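Local coordinates for hypothetical protein Atu1540 (Agrobacterium tumefaciens str. C58, PDB 2HWJ) that is of unknown function but belongs to a family of putative ParB-like nucleases, so it may act on nucleic acid, at residues A[22-30]-A[137-145]; A[160-169]-A[188-198]. All blocks are in the same frame, centred on the assembly; numbering follows the deposited sequence.

Interaction 1. Residues A[22-30]-A[137-145]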
loop_
_atom_site.group_PDB
_atom_site.type_symbol
_atom_site.label_atom_id
_atom_site.label_comp_id
_atom_site.label_asym_id
_atom_site.label_seq_id
_atom_site.Cartn_x
_atom_site.Cartn_y
_atom_site.Cartn_z
ATOM N N ILE A 22 -7.511 19.827 -11.120
ATOM C CA ILE A 22 -7.960 21.145 -11.491
ATOM C C ILE A 22 -6.866 22.154 -11.278
ATOM O O ILE A 22 -6.780 23.120 -12.022
ATOM C CB ILE A 22 -9.204 21.467 -10.692
ATOM C CG1 ILE A 22 -10.304 20.540 -11.170
ATOM C CG2 ILE A 22 -9.676 22.851 -10.980
ATOM C CD1 ILE A 22 -11.446 20.515 -10.360
ATOM N N ALA A 23 -5.970 21.907 -10.309
ATOM C CA ALA A 23 -5.022 22.964 -9.886
ATOM C C ALA A 23 -3.609 22.490 -9.706
ATOM O O ALA A 23 -3.398 21.313 -9.560
ATOM C CB ALA A 23 -5.522 23.737 -8.663
ATOM N N VAL A 24 -2.659 23.423 -9.792
ATOM C CA VAL A 24 -1.263 23.202 -9.450
ATOM C C VAL A 24 -0.755 24.521 -8.882
ATOM O O VAL A 24 -1.452 25.549 -8.934
ATOM C CB VAL A 24 -0.401 22.893 -10.687
ATOM C CG1 VAL A 24 -0.676 21.517 -11.254
ATOM C CG2 VAL A 24 -0.615 23.997 -11.812
ATOM N N GLY A 25 0.464 24.518 -8.355
ATOM C CA GLY A 25 1.048 25.690 -7.739
ATOM C C GLY A 25 1.936 26.276 -8.800
ATOM O O GLY A 25 2.935 25.692 -9.184
ATOM N N PHE A 26 1.569 27.447 -9.296
ATOM C CA PHE A 26 2.250 28.031 -10.398
ATOM C C PHE A 26 3.627 28.361 -9.980
ATOM O O PHE A 26 4.510 28.358 -10.829
ATOM C CB PHE A 26 1.535 29.284 -10.809
ATOM C CG PHE A 26 0.412 29.036 -11.736
ATOM C CD1 PHE A 26 -0.157 30.087 -12.445
ATOM C CD2 PHE A 26 -0.106 27.727 -11.891
ATOM C CE1 PHE A 26 -1.221 29.833 -13.300
ATOM C CE2 PHE A 26 -1.169 27.455 -12.748
ATOM C CZ PHE A 26 -1.730 28.474 -13.456
ATOM N N ARG A 27 3.847 28.656 -8.695
ATOM C CA ARG A 27 5.226 28.931 -8.270
ATOM C C ARG A 27 6.138 27.727 -8.577
ATOM O O ARG A 27 7.266 27.909 -9.015
ATOM C CB ARG A 27 5.318 29.308 -6.781
ATOM C CG ARG A 27 6.108 30.564 -6.522
ATOM C CD ARG A 27 6.507 30.748 -5.063
ATOM N NE ARG A 27 7.567 29.813 -4.684
ATOM C CZ ARG A 27 8.781 30.164 -4.230
ATOM N NH1 ARG A 27 9.096 31.464 -4.098
ATOM N NH2 ARG A 27 9.674 29.203 -3.911
ATOM N N GLU A 28 5.638 26.500 -8.316
ATOM C CA GLU A 28 6.384 25.271 -8.532
ATOM C C GLU A 28 6.594 25.170 -10.058
ATOM O O GLU A 28 7.753 25.016 -10.516
ATOM C CB GLU A 28 5.622 24.061 -7.943
ATOM C CG GLU A 28 6.437 22.694 -7.788
ATOM C CD GLU A 28 5.929 21.723 -6.570
ATOM O OE1 GLU A 28 4.702 21.763 -6.212
ATOM O OE2 GLU A 28 6.713 20.901 -5.986
ATOM N N VAL A 29 5.489 25.326 -10.834
ATOM C CA VAL A 29 5.583 25.404 -12.297
ATOM C C VAL A 29 6.763 26.312 -12.711
ATOM O O VAL A 29 7.735 25.811 -13.307
ATOM C CB VAL A 29 4.289 25.889 -12.951
ATOM C CG1 VAL A 29 4.467 26.153 -14.451
ATOM C CG2 VAL A 29 3.235 24.897 -12.735
ATOM N N GLU A 30 6.716 27.603 -12.365
ATOM C CA GLU A 30 7.808 28.568 -12.705
ATOM C C GLU A 30 9.235 28.108 -12.318
ATOM O O GLU A 30 10.182 28.236 -13.132
ATOM C CB GLU A 30 7.526 29.970 -12.150
ATOM C CG GLU A 30 6.278 30.664 -12.710
ATOM C CD GLU A 30 6.295 30.830 -14.236
ATOM O OE1 GLU A 30 5.339 30.310 -14.927
ATOM O OE2 GLU A 30 7.255 31.473 -14.751
ATOM N N ARG A 137 -0.890 25.004 -2.813
ATOM C CA ARG A 137 -0.174 23.884 -3.312
ATOM C C ARG A 137 1.339 24.213 -3.401
ATOM O O ARG A 137 2.185 23.323 -3.104
ATOM C CB ARG A 137 -0.753 23.448 -4.616
ATOM C CG ARG A 137 -0.019 22.328 -5.238
ATOM C CD ARG A 137 -0.057 21.136 -4.377
ATOM N NE ARG A 137 0.675 20.056 -4.987
ATOM C CZ ARG A 137 2.010 20.002 -5.029
ATOM N NH1 ARG A 137 2.729 20.988 -4.502
ATOM N NH2 ARG A 137 2.626 18.984 -5.621
ATOM N N SER A 138 1.703 25.461 -3.771
ATOM C CA SER A 138 3.129 25.808 -3.922
ATOM C C SER A 138 3.781 25.888 -2.585
ATOM O O SER A 138 4.942 25.491 -2.393
ATOM C CB SER A 138 3.306 27.149 -4.537
ATOM O OG SER A 138 2.857 27.166 -5.851
ATOM N N LEU A 139 3.042 26.462 -1.653
ATOM C CA LEU A 139 3.540 26.562 -0.300
ATOM C C LEU A 139 3.806 25.161 0.259
ATOM O O LEU A 139 4.904 24.923 0.728
ATOM C CB LEU A 139 2.555 27.309 0.595
ATOM C CG LEU A 139 3.154 27.611 1.974
ATOM C CD1 LEU A 139 4.348 28.584 1.913
ATOM C CD2 LEU A 139 2.134 28.085 2.941
ATOM N N ALA A 140 2.815 24.251 0.172
ATOM C CA ALA A 140 2.987 22.903 0.614
ATOM C C ALA A 140 4.198 22.231 -0.102
ATOM O O ALA A 140 4.980 21.529 0.520
ATOM C CB ALA A 140 1.723 22.131 0.449
ATOM N N GLY A 141 4.409 22.487 -1.382
ATOM C CA GLY A 141 5.613 21.910 -2.076
ATOM C C GLY A 141 6.872 22.417 -1.403
ATOM O O GLY A 141 7.777 21.634 -1.056
ATOM N N ALA A 142 6.916 23.721 -1.136
ATOM C CA ALA A 142 8.163 24.357 -0.790
ATOM C C ALA A 142 8.469 23.893 0.590
ATOM O O ALA A 142 9.645 23.663 0.908
ATOM C CB ALA A 142 8.017 25.803 -0.808
ATOM N N LEU A 143 7.407 23.687 1.377
ATOM C CA LEU A 143 7.490 23.225 2.755
ATOM C C LEU A 143 8.204 21.921 2.797
ATOM O O LEU A 143 9.064 21.697 3.655
ATOM C CB LEU A 143 6.115 22.916 3.286
ATOM C CG LEU A 143 5.637 23.090 4.719
ATOM C CD1 LEU A 143 4.504 22.105 4.992
ATOM C CD2 LEU A 143 6.693 22.916 5.707
ATOM N N ARG A 144 7.848 21.041 1.862
ATOM C CA ARG A 144 8.422 19.741 1.914
ATOM C C ARG A 144 9.870 19.856 1.525
ATOM O O ARG A 144 10.727 19.208 2.108
ATOM C CB ARG A 144 7.723 18.767 1.012
ATOM C CG ARG A 144 8.083 17.335 1.389
ATOM C CD ARG A 144 8.071 16.365 0.234
ATOM N NE ARG A 144 7.302 16.901 -0.866
ATOM C CZ ARG A 144 7.818 17.097 -2.066
ATOM N NH1 ARG A 144 9.082 16.730 -2.273
ATOM N NH2 ARG A 144 7.064 17.638 -3.043
HETATM N N MSE A 145 10.114 20.713 0.547
HETATM C CA MSE A 145 11.387 20.840 -0.048
HETATM C C MSE A 145 12.277 21.367 1.029
HETATM O O MSE A 145 13.517 21.234 0.957
HETATM C CB MSE A 145 11.257 21.859 -1.121
HETATM C CG MSE A 145 12.119 21.632 -2.262
HETATM SE SE MSE A 145 10.986 21.736 -3.881
HETATM C CE MSE A 145 11.949 20.183 -4.840
HETATM O O HOH W 1 1.401 29.124 -6.944
#
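The first turn of helix 26-37 meets the early part of helix 135-146 here, and G25, the N-cap residue of helix 26-37, lies almost against S138, their CA atoms 4.3 Å apart. E28 and R137 carry the charged half of the contact. The carboxylate of E28 reaches toward helix 135-146, its CG anti to the backbone N and the chain extended beyond it, and OE1 lies 2.7 Å from NH1 of R137. This is a salt bridge, but the hydrogen bond within it is weak: the N-H...O angle is 118°, and the carboxylate and guanidinium planes stand 76° apart, so the two groups do not meet flat, two bonds to two. A bend at chi2 of R137 (62°) brings its guanidinium round to OE1, while F159 takes the same arginine in a cation-pi contact. The other oxygen, OE2 of E28, lies 4.2 Å from G141 CA. R144 NH2 is 4.4 Å from that oxygen, too far for a salt bridge, and R144 pairs instead with E158 and with E204 of the second subunit.

In this putative ParB-like nuclease fold, strand 23-24 pairs in parallel with strand 132-133 just before the two helices, consistent with their starts lying together; the axes of helix segments 26-30 and 137-145 approach to 8.5 Å. D133, in strand 132-133, accepts a hydrogen bond from F26 N through OD1.

On the S138 side one water bridges the helices. OG of S138 lies beside its own backbone N and faces the opening turn of the other helix; the water is hydrogen-bonded to this S138 OG at 2.7 Å and accepts from R27 N at 3.0 Å. R27 CB rests 3.4 Å from the same S138 OG, while its guanidinium travels on to F178.

Interaction 2. Residues A[160-169]-A[188-198]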
loop_
_atom_site.group_PDB
_atom_site.type_symbol
_atom_site.label_atom_id
_atom_site.label_comp_id
_atom_site.label_asym_id
_atom_site.label_seq_id
_atom_site.Cartn_x
_atom_site.Cartn_y
_atom_site.Cartn_z
ATOM N N GLY A 160 -2.938 17.526 0.935
ATOM C CA GLY A 160 -3.314 17.438 2.354
ATOM C C GLY A 160 -2.678 18.511 3.198
ATOM O O GLY A 160 -3.334 19.175 4.004
ATOM N N TRP A 161 -1.399 18.727 2.958
ATOM C CA TRP A 161 -0.662 19.816 3.595
ATOM C C TRP A 161 -1.168 21.185 3.136
ATOM O O TRP A 161 -1.331 22.104 3.967
ATOM C CB TRP A 161 0.838 19.658 3.358
ATOM C CG TRP A 161 1.389 18.599 4.285
ATOM C CD1 TRP A 161 1.473 17.254 4.048
ATOM C CD2 TRP A 161 1.813 18.792 5.628
ATOM N NE1 TRP A 161 1.952 16.622 5.136
ATOM C CE2 TRP A 161 2.169 17.532 6.129
ATOM C CE3 TRP A 161 1.960 19.930 6.454
ATOM C CZ2 TRP A 161 2.681 17.354 7.402
ATOM C CZ3 TRP A 161 2.458 19.759 7.738
ATOM C CH2 TRP A 161 2.825 18.467 8.196
ATOM N N ALA A 162 -1.444 21.316 1.840
ATOM C CA ALA A 162 -1.987 22.563 1.358
ATOM C C ALA A 162 -3.351 22.871 2.001
ATOM O O ALA A 162 -3.610 23.983 2.376
ATOM C CB ALA A 162 -2.079 22.566 -0.159
ATOM N N ASP A 163 -4.218 21.885 2.155
ATOM C CA ASP A 163 -5.448 22.182 2.809
ATOM C C ASP A 163 -5.214 22.601 4.306
ATOM O O ASP A 163 -5.777 23.566 4.804
ATOM C CB ASP A 163 -6.444 21.038 2.599
ATOM C CG ASP A 163 -7.583 21.059 3.651
ATOM O OD1 ASP A 163 -8.246 22.140 3.803
ATOM O OD2 ASP A 163 -7.829 20.030 4.356
ATOM N N PHE A 164 -4.332 21.920 5.014
ATOM C CA PHE A 164 -4.004 22.310 6.380
ATOM C C PHE A 164 -3.557 23.788 6.399
ATOM O O PHE A 164 -4.132 24.596 7.106
ATOM C CB PHE A 164 -2.922 21.355 6.869
ATOM C CG PHE A 164 -2.335 21.684 8.223
ATOM C CD1 PHE A 164 -3.009 21.380 9.381
ATOM C CD2 PHE A 164 -1.052 22.209 8.335
ATOM C CE1 PHE A 164 -2.453 21.630 10.607
ATOM C CE2 PHE A 164 -0.505 22.465 9.588
ATOM C CZ PHE A 164 -1.213 22.178 10.698
ATOM N N LEU A 165 -2.589 24.163 5.560
ATOM C CA LEU A 165 -2.066 25.479 5.634
ATOM C C LEU A 165 -3.161 26.464 5.247
ATOM O O LEU A 165 -3.131 27.647 5.727
ATOM C CB LEU A 165 -0.848 25.661 4.767
ATOM C CG LEU A 165 0.281 24.658 5.025
ATOM C CD1 LEU A 165 1.088 24.476 3.788
ATOM C CD2 LEU A 165 1.172 24.992 6.253
ATOM N N ARG A 166 -4.148 26.044 4.438
ATOM C CA ARG A 166 -4.901 27.106 3.795
ATOM C C ARG A 166 -5.873 27.560 4.767
ATOM O O ARG A 166 -6.372 28.704 4.638
ATOM C CB ARG A 166 -5.559 26.763 2.479
ATOM C CG ARG A 166 -7.070 26.749 2.422
ATOM C CD ARG A 166 -7.519 25.662 1.361
ATOM N NE ARG A 166 -7.041 26.108 0.049
ATOM C CZ ARG A 166 -6.240 25.440 -0.760
ATOM N NH1 ARG A 166 -5.857 24.236 -0.486
ATOM N NH2 ARG A 166 -5.861 26.009 -1.881
ATOM N N ARG A 167 -6.100 26.716 5.780
ATOM C CA ARG A 167 -7.063 27.096 6.818
ATOM C C ARG A 167 -6.412 27.890 7.953
ATOM O O ARG A 167 -7.055 28.272 8.878
ATOM C CB ARG A 167 -7.777 25.866 7.346
ATOM C CG ARG A 167 -8.021 24.825 6.294
ATOM C CD ARG A 167 -8.599 23.547 6.863
ATOM N NE ARG A 167 -10.035 23.659 6.843
ATOM C CZ ARG A 167 -10.862 22.885 6.149
ATOM N NH1 ARG A 167 -10.406 21.904 5.395
ATOM N NH2 ARG A 167 -12.174 23.107 6.224
ATOM N N ARG A 168 -5.126 28.175 7.818
ATOM C CA ARG A 168 -4.293 28.647 8.917
ATOM C C ARG A 168 -3.340 29.739 8.535
ATOM O O ARG A 168 -2.807 30.378 9.374
ATOM C CB ARG A 168 -3.433 27.498 9.405
ATOM C CG ARG A 168 -4.165 26.653 10.389
ATOM C CD ARG A 168 -3.442 25.385 10.673
ATOM N NE ARG A 168 -4.328 24.489 11.409
ATOM C CZ ARG A 168 -5.189 23.667 10.832
ATOM N NH1 ARG A 168 -5.236 23.635 9.509
ATOM N NH2 ARG A 168 -5.965 22.863 11.561
ATOM N N ILE A 169 -3.023 29.900 7.268
ATOM C CA ILE A 169 -2.160 30.988 6.919
ATOM C C ILE A 169 -2.968 31.903 5.996
ATOM O O ILE A 169 -3.667 31.447 5.078
ATOM C CB ILE A 169 -0.852 30.491 6.310
ATOM C CG1 ILE A 169 -0.045 29.639 7.300
ATOM C CG2 ILE A 169 0.007 31.655 5.821
ATOM C CD1 ILE A 169 1.245 29.045 6.627
ATOM N N LEU A 188 4.339 25.509 11.729
ATOM C CA LEU A 188 3.150 24.780 12.000
ATOM C C LEU A 188 3.405 23.270 11.815
ATOM O O LEU A 188 2.959 22.436 12.645
ATOM C CB LEU A 188 1.995 25.268 11.131
ATOM C CG LEU A 188 1.260 26.587 11.432
ATOM C CD1 LEU A 188 0.864 27.204 10.132
ATOM C CD2 LEU A 188 0.053 26.513 12.409
ATOM N N ALA A 189 4.082 22.929 10.705
ATOM C CA ALA A 189 4.462 21.552 10.389
ATOM C C ALA A 189 4.986 20.808 11.653
ATOM O O ALA A 189 4.562 19.678 11.961
ATOM C CB ALA A 189 5.497 21.584 9.364
ATOM N N LYS A 190 5.908 21.451 12.358
ATOM C CA LYS A 190 6.470 20.951 13.573
ATOM C C LYS A 190 5.519 20.939 14.767
ATOM O O LYS A 190 5.898 20.504 15.835
ATOM C CB LYS A 190 7.680 21.840 14.005
ATOM C CG LYS A 190 8.924 21.852 13.068
ATOM C CD LYS A 190 9.425 20.389 12.604
ATOM C CE LYS A 190 9.149 20.044 11.097
ATOM N NZ LYS A 190 10.367 19.371 10.535
ATOM N N SER A 191 4.337 21.501 14.670
ATOM C CA SER A 191 3.545 21.580 15.880
ATOM C C SER A 191 2.771 20.296 15.956
ATOM O O SER A 191 2.576 19.599 14.962
ATOM C CB SER A 191 2.613 22.802 15.925
ATOM O OG SER A 191 1.526 22.618 15.009
ATOM N N ARG A 192 2.356 19.982 17.177
ATOM C CA ARG A 192 1.483 18.879 17.412
ATOM C C ARG A 192 0.194 18.980 16.586
ATOM O O ARG A 192 -0.372 17.943 16.263
ATOM C CB ARG A 192 1.273 18.662 18.907
ATOM C CG ARG A 192 2.125 17.409 19.423
ATOM C CD ARG A 192 1.848 17.071 20.885
ATOM N NE ARG A 192 1.874 18.302 21.678
ATOM C CZ ARG A 192 1.758 18.357 23.013
ATOM N NH1 ARG A 192 1.599 17.232 23.717
ATOM N NH2 ARG A 192 1.818 19.530 23.660
ATOM N N GLU A 193 -0.223 20.183 16.175
ATOM C CA GLU A 193 -1.433 20.345 15.388
ATOM C C GLU A 193 -1.447 19.631 14.000
ATOM O O GLU A 193 -2.510 19.184 13.505
ATOM C CB GLU A 193 -1.711 21.818 15.198
ATOM C CG GLU A 193 -3.210 22.092 14.839
ATOM C CD GLU A 193 -3.741 23.473 15.311
ATOM O OE1 GLU A 193 -3.841 24.450 14.482
ATOM O OE2 GLU A 193 -4.050 23.567 16.531
ATOM N N ALA A 194 -0.273 19.527 13.382
ATOM C CA ALA A 194 -0.128 18.861 12.131
ATOM C C ALA A 194 0.108 17.371 12.326
ATOM O O ALA A 194 0.414 16.673 11.346
ATOM C CB ALA A 194 1.021 19.470 11.376
ATOM N N ARG A 195 -0.021 16.850 13.551
ATOM C CA ARG A 195 0.335 15.434 13.771
ATOM C C ARG A 195 -0.408 14.401 12.932
ATOM O O ARG A 195 0.102 13.340 12.714
ATOM C CB ARG A 195 0.306 15.038 15.253
ATOM C CG ARG A 195 -1.111 14.829 15.838
ATOM C CD ARG A 195 -1.159 14.809 17.399
ATOM N NE ARG A 195 -2.436 15.388 17.870
ATOM C CZ ARG A 195 -2.588 16.543 18.539
ATOM N NH1 ARG A 195 -1.555 17.293 18.895
ATOM N NH2 ARG A 195 -3.794 16.953 18.889
ATOM N N HIS A 196 -1.592 14.732 12.458
ATOM C CA HIS A 196 -2.508 13.821 11.768
ATOM C C HIS A 196 -2.218 13.780 10.304
ATOM O O HIS A 196 -2.892 13.070 9.598
ATOM C CB HIS A 196 -3.912 14.352 11.861
ATOM C CG HIS A 196 -3.994 15.760 11.398
ATOM N ND1 HIS A 196 -4.551 16.114 10.188
ATOM C CD2 HIS A 196 -3.443 16.893 11.903
ATOM C CE1 HIS A 196 -4.409 17.417 10.004
ATOM N NE2 HIS A 196 -3.726 17.909 11.020
ATOM N N LEU A 197 -1.256 14.567 9.827
ATOM C CA LEU A 197 -0.935 14.641 8.406
ATOM C C LEU A 197 0.094 13.633 7.985
ATOM O O LEU A 197 0.954 13.273 8.778
ATOM C CB LEU A 197 -0.403 15.999 8.059
ATOM C CG LEU A 197 -1.471 17.110 8.112
ATOM C CD1 LEU A 197 -0.793 18.482 8.154
ATOM C CD2 LEU A 197 -2.483 17.037 6.952
ATOM N N PRO A 198 0.069 13.188 6.714
ATOM C CA PRO A 198 1.035 12.158 6.321
ATOM C C PRO A 198 2.414 12.762 6.214
ATOM O O PRO A 198 2.580 13.829 5.641
ATOM C CB PRO A 198 0.569 11.798 4.918
ATOM C CG PRO A 198 -0.085 13.084 4.388
ATOM C CD PRO A 198 -0.759 13.660 5.576
#
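Between the rings of W161 and F164 sits one methyl group, CD1 of L197, making a CH-pi contact with each. It lies over the six-membered ring of W161, 3.4 Å from the centroid and only 5° off the normal, and over one face of F164, 3.8 Å from that centroid. Y149 also stacks with W161. The opposite face of F164 is taken by CD of R168, whose guanidinium in turn is covered by F164 CE1. The edge of the indole is used as well: NE1 of W161 gives a nearly straight hydrogen bond (170°) to P198 O at 2.9 Å, with the oxygen in the ring plane, which fixes the rotation of the side chain. A189 CA lies near the ring plane at CZ3, on the six-membered ring well away from NE1, and A194 CB reaches W161 CH2 and F164 CZ obliquely. F164 and H196 also meet obliquely.

R168 holds the outer end. Its NE meets E193 OE1 at 3.1 Å in a salt bridge, on the anti side of the carboxylate, while NH1 donates a hydrogen bond to F164 O at 2.8 Å. Both oxygens lie at the guanidinium edge, and the extended chain from CG to NE carries the group across to E193. NH2 pairs with E98 of the third subunit, so this end also belongs to a subunit interface. L188 packs against the same helix end, its CD1 3.8 Å from CG1 of I169.

After helix 178-189 the chain doubles back through a 3-10 segment onto helix 157-166, and L197, which meets both rings, closes a type I beta turn begun at A194.

In the fold
Both contacts are largely buried, but interaction 1 lies about 8 Å from the centre of the chain and interaction 2 about 18 Å, both measured between centres. They share a wall: helix 135-146 of interaction 1 packs directly on helix 157-166 of interaction 2, A140 against A162, L143 against W161, L139 against L165. The chemistry differs with place. Residues 22-30 and 137-145, brought together from 107 residues apart, meet through a salt bridge, a water and bare backbone. Residues 160-169 and 188-198, only 19 apart, meet mainly through aromatic and aliphatic groups, with charge at the rim. Each reaches a different neighbour: the second subunit at R144, the third at R168.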